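Local coordinates for protein thiosulfate sulfurtransferase YnjE (Escherichia coli, PDB 2WLR) that catalyses the transfer of sulfur from thiosulfate to cyanide, giving thiocyanate and sulfite, as a periplasmic rhodanese, at residues Pro144-Ala153 / Ile200-Arg211; Asn184-Leu195 / Arg218-Val228. All blocks are in the same frame, centred on the assembly; numbering follows the deposited sequence.

Interaction 1 (Pro144-Ala153 / Ile200-Arg211); sequences PAGDWKVIEA and IRHDTTVILYGR
With CG of E152 trans to its own backbone N (chi1 -178°) and the chain extended beyond it, the carboxylate reaches past the Y209 ring, whose own first torsion, with CG between backbone N and carbonyl carbon, lays the ring beside E152 CB. The two residues are a bridge pair on neighbouring parallel strands, 148-153 and 205-209, in the central sheet of a rhodanese domain. E152 CB lies over one face of the Y209 ring, 3.9 Å from its centroid, a CH-pi contact. Y209 OH is 2.7 Å from E152 OE1 in a weak hydrogen bond; the hydroxyl also pairs with the backbone N of I166.

Six backbone bonds zip the strands together from D147 to A153, among them a nearly straight one, I207 N to K149 O (174°). On the sheet face of K149 and I151, the I151 CD1 methyl meets I200 CD1 tip to tip at 3.9 Å, while L208 runs alongside I151, pointing the same way. Helix 213-226 packs on this face through M223 and A220; helix 128-135 lies against W148 and V150 on the other.

At the strand entry, R201 grips D147 end-on, NH1 and NH2 both bonding to OD2, with the carboxylate and guanidinium planes 68° apart. R201 also bridges to D203 and E259, which probably fixes its rotation. At the far end, R211 NH1 meets E152 OE2 on its syn side at 2.9 Å, and a water 2.6 Å from OE2 also joins A153 O and R211 N.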
loop_
_atom_site.group_PDB
_atom_site.type_symbol
_atom_site.label_atom_id
_atom_site.label_comp_id
_atom_site.label_asym_id
_atom_site.label_seq_id
_atom_site.Cartn_x
_atom_site.Cartn_y
_atom_site.Cartn_z
ATOM N N PRO A 144 -12.551 -12.613 -8.196
ATOM C CA PRO A 144 -13.503 -12.719 -7.095
ATOM C C PRO A 144 -14.310 -14.031 -7.118
ATOM O O PRO A 144 -14.700 -14.466 -8.193
ATOM C CB PRO A 144 -14.434 -11.530 -7.325
ATOM C CG PRO A 144 -13.664 -10.553 -8.079
ATOM C CD PRO A 144 -12.716 -11.363 -8.952
ATOM N N ALA A 145 -14.520 -14.618 -5.947
ATOM C CA ALA A 145 -15.258 -15.879 -5.789
ATOM C C ALA A 145 -16.673 -15.759 -6.333
ATOM O O ALA A 145 -17.204 -16.728 -6.898
ATOM C CB ALA A 145 -15.314 -16.286 -4.333
ATOM N N GLY A 146 -17.294 -14.592 -6.167
ATOM C CA GLY A 146 -18.648 -14.365 -6.645
ATOM C C GLY A 146 -18.903 -12.931 -7.041
ATOM O O GLY A 146 -18.261 -12.412 -7.944
ATOM N N ASP A 147 -19.850 -12.281 -6.367
ATOM C CA ASP A 147 -20.197 -10.904 -6.647
ATOM C C ASP A 147 -19.041 -9.962 -6.283
ATOM O O ASP A 147 -18.306 -10.208 -5.327
ATOM C CB ASP A 147 -21.445 -10.505 -5.837
ATOM C CG ASP A 147 -22.716 -11.199 -6.316
ATOM O OD1 ASP A 147 -22.781 -11.617 -7.489
ATOM O OD2 ASP A 147 -23.660 -11.288 -5.503
ATOM N N TRP A 148 -18.909 -8.899 -7.059
ATOM C CA TRP A 148 -17.902 -7.876 -6.809
ATOM C C TRP A 148 -18.433 -6.475 -7.098
ATOM O O TRP A 148 -19.349 -6.257 -7.908
ATOM C CB TRP A 148 -16.598 -8.177 -7.590
ATOM C CG TRP A 148 -16.751 -8.335 -9.097
ATOM C CD1 TRP A 148 -16.951 -9.506 -9.790
ATOM C CD2 TRP A 148 -16.675 -7.307 -10.077
ATOM N NE1 TRP A 148 -17.048 -9.255 -11.120
ATOM C CE2 TRP A 148 -16.874 -7.913 -11.337
ATOM C CE3 TRP A 148 -16.487 -5.933 -10.015
ATOM C CZ2 TRP A 148 -16.891 -7.182 -12.526
ATOM C CZ3 TRP A 148 -16.503 -5.205 -11.190
ATOM C CH2 TRP A 148 -16.707 -5.829 -12.434
ATOM N N LYS A 149 -17.834 -5.508 -6.411
ATOM C CA LYS A 149 -18.124 -4.109 -6.548
ATOM C C LYS A 149 -16.800 -3.363 -6.679
ATOM O O LYS A 149 -15.824 -3.724 -5.982
ATOM C CB LYS A 149 -18.853 -3.596 -5.301
ATOM C CG LYS A 149 -20.149 -4.282 -4.944
ATOM C CD LYS A 149 -21.214 -3.982 -5.984
ATOM C CE LYS A 149 -22.651 -4.025 -5.413
ATOM N NZ LYS A 149 -23.303 -5.304 -5.724
ATOM N N VAL A 150 -16.780 -2.330 -7.503
ATOM C CA VAL A 150 -15.697 -1.355 -7.575
ATOM C C VAL A 150 -16.216 -0.024 -7.061
ATOM O O VAL A 150 -17.294 0.413 -7.442
ATOM C CB VAL A 150 -15.159 -1.198 -8.986
ATOM C CG1 VAL A 150 -14.044 -0.149 -9.025
ATOM C CG2 VAL A 150 -14.636 -2.539 -9.493
ATOM N N ILE A 151 -15.482 0.601 -6.158
ATOM C CA ILE A 151 -15.952 1.782 -5.459
ATOM C C ILE A 151 -14.848 2.792 -5.316
ATOM O O ILE A 151 -13.764 2.463 -4.785
ATOM C CB ILE A 151 -16.466 1.424 -4.053
ATOM C CG1 ILE A 151 -17.482 0.263 -4.102
ATOM C CG2 ILE A 151 -17.128 2.626 -3.406
ATOM C CD1 ILE A 151 -18.199 0.002 -2.817
ATOM N N GLU A 152 -15.125 4.020 -5.736
ATOM C CA GLU A 152 -14.258 5.176 -5.517
ATOM C C GLU A 152 -14.576 5.771 -4.160
ATOM O O GLU A 152 -15.739 5.977 -3.818
ATOM C CB GLU A 152 -14.454 6.287 -6.568
ATOM C CG GLU A 152 -13.508 7.439 -6.355
ATOM C CD GLU A 152 -13.369 8.418 -7.521
ATOM O OE1 GLU A 152 -13.687 8.099 -8.701
ATOM O OE2 GLU A 152 -12.849 9.536 -7.239
ATOM N N ALA A 153 -13.543 6.031 -3.364
ATOM C CA ALA A 153 -13.691 6.652 -2.047
ATOM C C ALA A 153 -13.009 8.012 -2.039
ATOM O O ALA A 153 -11.894 8.162 -2.540
ATOM C CB ALA A 153 -13.072 5.722 -0.931
ATOM N N ILE A 200 -23.257 -4.379 -0.495
ATOM C CA ILE A 200 -22.128 -5.199 -0.076
ATOM C C ILE A 200 -22.559 -6.216 0.988
ATOM O O ILE A 200 -23.021 -5.821 2.078
ATOM C CB ILE A 200 -21.006 -4.326 0.499
ATOM C CG1 ILE A 200 -20.554 -3.279 -0.537
ATOM C CG2 ILE A 200 -19.835 -5.210 0.963
ATOM C CD1 ILE A 200 -19.649 -2.159 0.039
ATOM N N ARG A 201 -22.447 -7.518 0.700
ATOM C CA ARG A 201 -22.562 -8.559 1.718
ATOM C C ARG A 201 -21.171 -8.957 2.178
ATOM O O ARG A 201 -20.152 -8.565 1.564
ATOM C CB ARG A 201 -23.254 -9.806 1.166
ATOM C CG ARG A 201 -24.604 -9.582 0.586
ATOM C CD ARG A 201 -25.270 -10.925 0.254
ATOM N NE ARG A 201 -24.376 -11.715 -0.588
ATOM C CZ ARG A 201 -24.281 -11.624 -1.914
ATOM N NH1 ARG A 201 -25.069 -10.810 -2.617
ATOM N NH2 ARG A 201 -23.398 -12.393 -2.553
ATOM N N HIS A 202 -21.116 -9.820 3.184
ATOM C CA HIS A 202 -19.818 -10.263 3.688
ATOM C C HIS A 202 -18.994 -10.996 2.600
ATOM O O HIS A 202 -17.757 -10.987 2.634
ATOM C CB HIS A 202 -19.987 -11.109 4.954
ATOM C CG HIS A 202 -20.325 -12.549 4.703
ATOM N ND1 HIS A 202 -21.579 -12.965 4.313
ATOM C CD2 HIS A 202 -19.572 -13.669 4.808
ATOM C CE1 HIS A 202 -21.584 -14.284 4.189
ATOM N NE2 HIS A 202 -20.377 -14.733 4.491
ATOM N N ASP A 203 -19.684 -11.616 1.655
ATOM C CA ASP A 203 -19.057 -12.402 0.597
ATOM C C ASP A 203 -19.038 -11.681 -0.738
ATOM O O ASP A 203 -18.784 -12.301 -1.773
ATOM C CB ASP A 203 -19.733 -13.788 0.455
ATOM C CG ASP A 203 -21.210 -13.712 0.140
ATOM O OD1 ASP A 203 -21.805 -12.616 0.153
ATOM O OD2 ASP A 203 -21.776 -14.809 -0.119
ATOM N N THR A 204 -19.270 -10.369 -0.736
ATOM C CA THR A 204 -19.060 -9.540 -1.902
ATOM C C THR A 204 -17.617 -9.052 -1.894
ATOM O O THR A 204 -17.157 -8.515 -0.874
ATOM C CB THR A 204 -19.933 -8.284 -1.874
ATOM O OG1 THR A 204 -21.307 -8.655 -1.681
ATOM C CG2 THR A 204 -19.785 -7.457 -3.164
ATOM N N THR A 205 -16.898 -9.251 -2.994
ATOM C CA THR A 205 -15.552 -8.687 -3.133
ATOM C C THR A 205 -15.684 -7.194 -3.384
ATOM O O THR A 205 -16.424 -6.768 -4.241
ATOM C CB THR A 205 -14.756 -9.309 -4.282
ATOM O OG1 THR A 205 -14.595 -10.705 -4.032
ATOM C CG2 THR A 205 -13.357 -8.633 -4.413
ATOM N N VAL A 206 -14.933 -6.392 -2.638
ATOM C CA VAL A 206 -14.962 -4.937 -2.819
ATOM C C VAL A 206 -13.577 -4.467 -3.248
ATOM O O VAL A 206 -12.590 -4.710 -2.531
ATOM C CB VAL A 206 -15.413 -4.223 -1.570
ATOM C CG1 VAL A 206 -15.396 -2.730 -1.798
ATOM C CG2 VAL A 206 -16.833 -4.690 -1.104
ATOM N N ILE A 207 -13.515 -3.801 -4.382
ATOM C CA ILE A 207 -12.282 -3.185 -4.873
ATOM C C ILE A 207 -12.450 -1.672 -4.726
ATOM O O ILE A 207 -13.262 -1.066 -5.411
ATOM C CB ILE A 207 -11.961 -3.615 -6.321
ATOM C CG1 ILE A 207 -11.923 -5.149 -6.422
ATOM C CG2 ILE A 207 -10.646 -3.024 -6.783
ATOM C CD1 ILE A 207 -12.708 -5.654 -7.552
ATOM N N LEU A 208 -11.660 -1.070 -3.869
ATOM C CA LEU A 208 -11.694 0.355 -3.603
ATOM C C LEU A 208 -10.546 1.067 -4.278
ATOM O O LEU A 208 -9.412 0.549 -4.369
ATOM C CB LEU A 208 -11.646 0.614 -2.089
ATOM C CG LEU A 208 -12.965 0.318 -1.362
ATOM C CD1 LEU A 208 -12.745 -0.257 0.023
ATOM C CD2 LEU A 208 -13.837 1.596 -1.336
ATOM N N TYR A 209 -10.811 2.286 -4.715
ATOM C CA TYR A 209 -9.755 3.164 -5.195
ATOM C C TYR A 209 -10.056 4.564 -4.806
ATOM O O TYR A 209 -11.185 4.910 -4.506
ATOM C CB TYR A 209 -9.528 3.075 -6.714
ATOM C CG TYR A 209 -10.600 3.766 -7.563
ATOM C CD1 TYR A 209 -11.798 3.141 -7.872
ATOM C CD2 TYR A 209 -10.393 5.053 -8.045
ATOM C CE1 TYR A 209 -12.764 3.807 -8.644
ATOM C CE2 TYR A 209 -11.347 5.687 -8.805
ATOM C CZ TYR A 209 -12.510 5.068 -9.095
ATOM O OH TYR A 209 -13.477 5.720 -9.854
ATOM N N GLY A 210 -9.031 5.379 -4.801
ATOM C CA GLY A 210 -9.208 6.797 -4.512
ATOM C C GLY A 210 -8.310 7.621 -5.392
ATOM O O GLY A 210 -7.370 7.122 -5.959
ATOM N N ARG A 211 -8.593 8.913 -5.489
ATOM C CA ARG A 211 -7.622 9.818 -6.038
ATOM C C ARG A 211 -6.406 9.817 -5.103
ATOM O O ARG A 211 -5.283 9.959 -5.554
ATOM C CB ARG A 211 -8.179 11.245 -6.198
ATOM C CG ARG A 211 -8.524 11.640 -7.664
ATOM C CD ARG A 211 -9.842 11.071 -8.172
ATOM N NE ARG A 211 -10.061 11.496 -9.561
ATOM C CZ ARG A 211 -11.082 11.154 -10.345
ATOM N NH1 ARG A 211 -12.053 10.361 -9.921
ATOM N NH2 ARG A 211 -11.091 11.629 -11.573
HETATM O O HOH W 1 -16.726 -12.448 -4.424
HETATM O O HOH W 2 -20.730 -13.167 -3.846
HETATM O O HOH W 3 -23.117 -7.966 -3.578
HETATM O O HOH W 4 -11.311 9.635 -5.094
#

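Interaction 2 (Asn184-Leu195 / Arg218-Val228); sequences NKVSDEQLKAML and RVAQIMLYAGV
Y225 OH donates to D188 OD1 over 2.7 Å, and OD1 accepts through its syn lone pair. OD1 lies in the plane of the Y225 ring, at its edge, and the carboxylate is turned 39° from the ring. Y225 reaches it because its CG stands trans to the backbone N (chi1 158°), sending the ring out from helix 218-226 toward the start of helix 188-195.

K185 crosses the ring at about a right angle: its CE sits over one face, 3.7 Å from the centroid, in a CH-pi contact. A bend at the last torsion of the K185 chain brings NZ to 3.3 Å from Y225 OH, where the positive charge would probably polarise the hydroxyl. S187 caps the N-terminus of the first helix, its OG accepting from Q190 N.

Beyond the tyrosine the contact is apolar. L191 fits between I222 and Y225, with CD2 3.5 Å from I222 CG2 and CD1 against the ring edge. One turn on, the L195 methyls divide, CD1 going to A226 CB and CD2 to V228 CG2 at 3.8 Å. M194 and M223 are both selenomethionine; the selenium of M194 meets CE of M223, whose extended chain crosses it at about a right angle. At the other end, R218 passes close to the backbone at K185 N and forms salt bridges with E178 and D390; K185 N donates to D390 as well.

The axes of 188-195 and 218-226 cross at -108° and come within 11.0 Å, the space between them filled by leucine, isoleucine and selenomethionine side chains and the Y225 ring. This steep helix-helix packing flanks one face of the parallel sheet in the alpha/beta rhodanese fold.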
loop_
_atom_site.group_PDB
_atom_site.type_symbol
_atom_site.label_atom_id
_atom_site.label_comp_id
_atom_site.label_asym_id
_atom_site.label_seq_id
_atom_site.Cartn_x
_atom_site.Cartn_y
_atom_site.Cartn_z
ATOM N N ASN A 184 -13.386 8.865 14.528
ATOM C CA ASN A 184 -13.388 7.431 14.606
ATOM C C ASN A 184 -14.491 6.890 13.721
ATOM O O ASN A 184 -15.407 7.594 13.299
ATOM C CB ASN A 184 -13.546 6.949 16.058
ATOM C CG ASN A 184 -12.221 6.941 16.813
ATOM O OD1 ASN A 184 -11.172 7.300 16.237
ATOM N ND2 ASN A 184 -12.237 6.509 18.059
ATOM N N LYS A 185 -14.380 5.605 13.410
ATOM C CA LYS A 185 -15.400 4.939 12.615
ATOM C C LYS A 185 -16.773 5.072 13.280
ATOM O O LYS A 185 -16.904 5.161 14.499
ATOM C CB LYS A 185 -15.064 3.460 12.404
ATOM C CG LYS A 185 -15.073 2.611 13.662
ATOM C CD LYS A 185 -14.808 1.162 13.319
ATOM C CE LYS A 185 -14.344 0.391 14.528
ATOM N NZ LYS A 185 -15.350 0.413 15.614
ATOM N N VAL A 186 -17.796 5.114 12.441
ATOM C CA VAL A 186 -19.186 5.043 12.943
ATOM C C VAL A 186 -19.502 3.694 13.615
ATOM O O VAL A 186 -18.760 2.718 13.516
ATOM C CB VAL A 186 -20.196 5.363 11.794
ATOM C CG1 VAL A 186 -19.942 6.816 11.241
ATOM C CG2 VAL A 186 -20.137 4.300 10.674
ATOM N N SER A 187 -20.642 3.655 14.298
ATOM C CA SER A 187 -21.063 2.468 15.014
ATOM C C SER A 187 -21.276 1.273 14.092
ATOM O O SER A 187 -21.520 1.431 12.889
ATOM C CB SER A 187 -22.348 2.734 15.788
ATOM O OG SER A 187 -23.428 2.919 14.882
ATOM N N ASP A 188 -21.260 0.083 14.680
ATOM C CA ASP A 188 -21.520 -1.150 13.923
ATOM C C ASP A 188 -22.862 -1.053 13.196
ATOM O O ASP A 188 -22.966 -1.429 12.041
ATOM C CB ASP A 188 -21.473 -2.384 14.823
ATOM C CG ASP A 188 -20.109 -2.592 15.464
ATOM O OD1 ASP A 188 -19.087 -2.091 14.900
ATOM O OD2 ASP A 188 -20.070 -3.261 16.499
ATOM N N GLU A 189 -23.884 -0.515 13.858
ATOM C CA GLU A 189 -25.201 -0.390 13.226
ATOM C C GLU A 189 -25.190 0.534 12.013
ATOM O O GLU A 189 -25.895 0.318 11.010
ATOM C CB GLU A 189 -26.286 0.182 14.185
ATOM C CG GLU A 189 -26.354 -0.092 15.655
ATOM C CD GLU A 189 -25.259 0.534 16.534
ATOM O OE1 GLU A 189 -25.431 1.600 17.216
ATOM O OE2 GLU A 189 -24.252 -0.150 16.628
ATOM N N GLN A 190 -24.483 1.658 12.125
ATOM C CA GLN A 190 -24.323 2.552 10.989
ATOM C C GLN A 190 -23.480 1.909 9.884
ATOM O O GLN A 190 -23.790 2.085 8.710
ATOM C CB GLN A 190 -23.744 3.920 11.390
ATOM C CG GLN A 190 -24.707 4.772 12.189
ATOM C CD GLN A 190 -25.911 5.294 11.406
ATOM O OE1 GLN A 190 -26.815 5.920 11.987
ATOM N NE2 GLN A 190 -25.930 5.064 10.112
ATOM N N LEU A 191 -22.451 1.144 10.229
ATOM C CA LEU A 191 -21.720 0.395 9.200
ATOM C C LEU A 191 -22.619 -0.590 8.465
ATOM O O LEU A 191 -22.555 -0.724 7.253
ATOM C CB LEU A 191 -20.508 -0.348 9.783
ATOM C CG LEU A 191 -19.379 0.549 10.313
ATOM C CD1 LEU A 191 -18.283 -0.353 10.894
ATOM C CD2 LEU A 191 -18.813 1.465 9.267
ATOM N N LYS A 192 -23.446 -1.298 9.217
ATOM C CA LYS A 192 -24.422 -2.204 8.633
ATOM C C LYS A 192 -25.303 -1.483 7.637
ATOM O O LYS A 192 -25.560 -1.985 6.542
ATOM C CB LYS A 192 -25.268 -2.802 9.741
ATOM C CG LYS A 192 -26.266 -3.869 9.372
ATOM C CD LYS A 192 -27.025 -4.252 10.646
ATOM C CE LYS A 192 -27.822 -5.505 10.461
ATOM N NZ LYS A 192 -28.977 -5.275 9.612
ATOM N N ALA A 193 -25.749 -0.275 7.956
ATOM C CA ALA A 193 -26.593 0.460 7.027
ATOM C C ALA A 193 -25.815 0.848 5.776
ATOM O O ALA A 193 -26.323 0.788 4.660
ATOM C CB ALA A 193 -27.186 1.709 7.722
HETATM N N MSE A 194 -24.583 1.289 5.971
HETATM C CA MSE A 194 -23.753 1.724 4.855
HETATM C C MSE A 194 -23.497 0.572 3.880
HETATM O O MSE A 194 -23.598 0.721 2.668
HETATM C CB MSE A 194 -22.436 2.292 5.433
HETATM C CG MSE A 194 -21.383 2.765 4.386
HETATM SE SE MSE A 194 -20.272 1.316 3.697
HETATM C CE MSE A 194 -19.252 0.812 5.289
ATOM N N LEU A 195 -23.195 -0.594 4.445
ATOM C CA LEU A 195 -22.880 -1.784 3.654
ATOM C C LEU A 195 -24.114 -2.172 2.825
ATOM O O LEU A 195 -24.010 -2.429 1.606
ATOM C CB LEU A 195 -22.368 -2.932 4.518
ATOM C CG LEU A 195 -20.989 -2.714 5.164
ATOM C CD1 LEU A 195 -20.788 -3.590 6.362
ATOM C CD2 LEU A 195 -19.876 -2.984 4.113
ATOM N N ARG A 218 -8.823 3.671 4.134
ATOM C CA ARG A 218 -9.609 3.902 5.337
ATOM C C ARG A 218 -10.911 3.153 5.271
ATOM O O ARG A 218 -11.288 2.457 6.222
ATOM C CB ARG A 218 -9.811 5.410 5.515
ATOM C CG ARG A 218 -10.768 5.783 6.653
ATOM C CD ARG A 218 -10.280 5.357 8.008
ATOM N NE ARG A 218 -10.981 6.103 9.057
ATOM C CZ ARG A 218 -10.886 5.881 10.367
ATOM N NH1 ARG A 218 -10.172 4.880 10.847
ATOM N NH2 ARG A 218 -11.582 6.668 11.211
ATOM N N VAL A 219 -11.616 3.309 4.147
ATOM C CA VAL A 219 -12.878 2.600 3.953
ATOM C C VAL A 219 -12.610 1.099 3.966
ATOM O O VAL A 219 -13.340 0.332 4.584
ATOM C CB VAL A 219 -13.561 3.021 2.658
ATOM C CG1 VAL A 219 -14.840 2.228 2.406
ATOM C CG2 VAL A 219 -13.885 4.512 2.687
ATOM N N ALA A 220 -11.549 0.660 3.298
ATOM C CA ALA A 220 -11.255 -0.747 3.227
ATOM C C ALA A 220 -11.028 -1.375 4.570
ATOM O O ALA A 220 -11.531 -2.475 4.832
ATOM C CB ALA A 220 -10.014 -0.986 2.321
ATOM N N GLN A 221 -10.203 -0.764 5.411
ATOM C CA GLN A 221 -9.872 -1.359 6.685
ATOM C C GLN A 221 -11.131 -1.469 7.555
ATOM O O GLN A 221 -11.327 -2.461 8.270
ATOM C CB GLN A 221 -8.761 -0.568 7.378
ATOM C CG GLN A 221 -8.247 -1.155 8.715
ATOM C CD GLN A 221 -9.092 -0.767 9.931
ATOM O OE1 GLN A 221 -9.913 0.107 9.847
ATOM N NE2 GLN A 221 -8.897 -1.469 11.051
ATOM N N ILE A 222 -12.001 -0.452 7.482
ATOM C CA ILE A 222 -13.243 -0.472 8.256
ATOM C C ILE A 222 -14.176 -1.587 7.748
ATOM O O ILE A 222 -14.788 -2.303 8.531
ATOM C CB ILE A 222 -13.912 0.910 8.251
ATOM C CG1 ILE A 222 -13.122 1.847 9.169
ATOM C CG2 ILE A 222 -15.367 0.824 8.775
ATOM C CD1 ILE A 222 -13.403 3.313 8.956
HETATM N N MSE A 223 -14.193 -1.804 6.439
HETATM C CA MSE A 223 -14.960 -2.939 5.895
HETATM C C MSE A 223 -14.431 -4.277 6.344
HETATM O O MSE A 223 -15.214 -5.207 6.622
HETATM C CB MSE A 223 -15.000 -2.893 4.378
HETATM C CG MSE A 223 -15.860 -1.774 3.861
HETATM SE SE MSE A 223 -16.062 -1.900 1.936
HETATM C CE MSE A 223 -17.313 -0.357 1.765
ATOM N N LEU A 224 -13.101 -4.418 6.439
ATOM C CA LEU A 224 -12.500 -5.682 6.897
ATOM C C LEU A 224 -12.889 -5.925 8.366
ATOM O O LEU A 224 -13.251 -7.026 8.747
ATOM C CB LEU A 224 -10.983 -5.677 6.736
ATOM C CG LEU A 224 -10.518 -5.857 5.301
ATOM C CD1 LEU A 224 -9.039 -5.459 5.221
ATOM C CD2 LEU A 224 -10.693 -7.276 4.781
ATOM N N TYR A 225 -12.814 -4.882 9.184
ATOM C CA TYR A 225 -13.292 -4.945 10.548
ATOM C C TYR A 225 -14.740 -5.442 10.601
ATOM O O TYR A 225 -15.076 -6.333 11.405
ATOM C CB TYR A 225 -13.173 -3.550 11.193
ATOM C CG TYR A 225 -14.053 -3.317 12.374
ATOM C CD1 TYR A 225 -13.652 -3.686 13.638
ATOM C CD2 TYR A 225 -15.287 -2.709 12.218
ATOM C CE1 TYR A 225 -14.483 -3.475 14.752
ATOM C CE2 TYR A 225 -16.128 -2.515 13.302
ATOM C CZ TYR A 225 -15.712 -2.886 14.568
ATOM O OH TYR A 225 -16.577 -2.674 15.646
ATOM N N ALA A 226 -15.605 -4.858 9.777
ATOM C CA ALA A 226 -17.024 -5.184 9.787
ATOM C C ALA A 226 -17.274 -6.648 9.456
ATOM O O ALA A 226 -18.152 -7.275 10.018
ATOM C CB ALA A 226 -17.759 -4.302 8.842
ATOM N N GLY A 227 -16.509 -7.152 8.506
ATOM C CA GLY A 227 -16.592 -8.543 8.089
ATOM C C GLY A 227 -16.679 -8.791 6.609
ATOM O O GLY A 227 -16.988 -9.912 6.224
ATOM N N VAL A 228 -16.406 -7.809 5.755
ATOM C CA VAL A 228 -16.259 -8.072 4.310
ATOM C C VAL A 228 -14.977 -8.907 4.138
ATOM O O VAL A 228 -13.910 -8.486 4.541
ATOM C CB VAL A 228 -16.214 -6.787 3.449
ATOM C CG1 VAL A 228 -16.167 -7.142 1.948
ATOM C CG2 VAL A 228 -17.405 -5.876 3.725
#

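Interactions 1 and 2 have centres 13 Å apart within one rhodanese-like domain and interleave along the chain: strand 148-154, helix 188-197, strand 205-209, helix 213-226. Interaction 1 joins two neighbouring strands of the five-stranded parallel sheet; interaction 2 packs together the helices that precede and follow the second of them. The layers touch directly: I200 N probably bonds to L195 O where helix 188-197 gives way to 200-211, and I200 CD1 packs on M223 CE. I200 and M223 therefore tie the sheet to the helix layer on the face that carries I151 and L208. The active-site C365 belongs to a different rhodanese-like domain, whose helix 369-380 meets R218 and A220 of interaction 2.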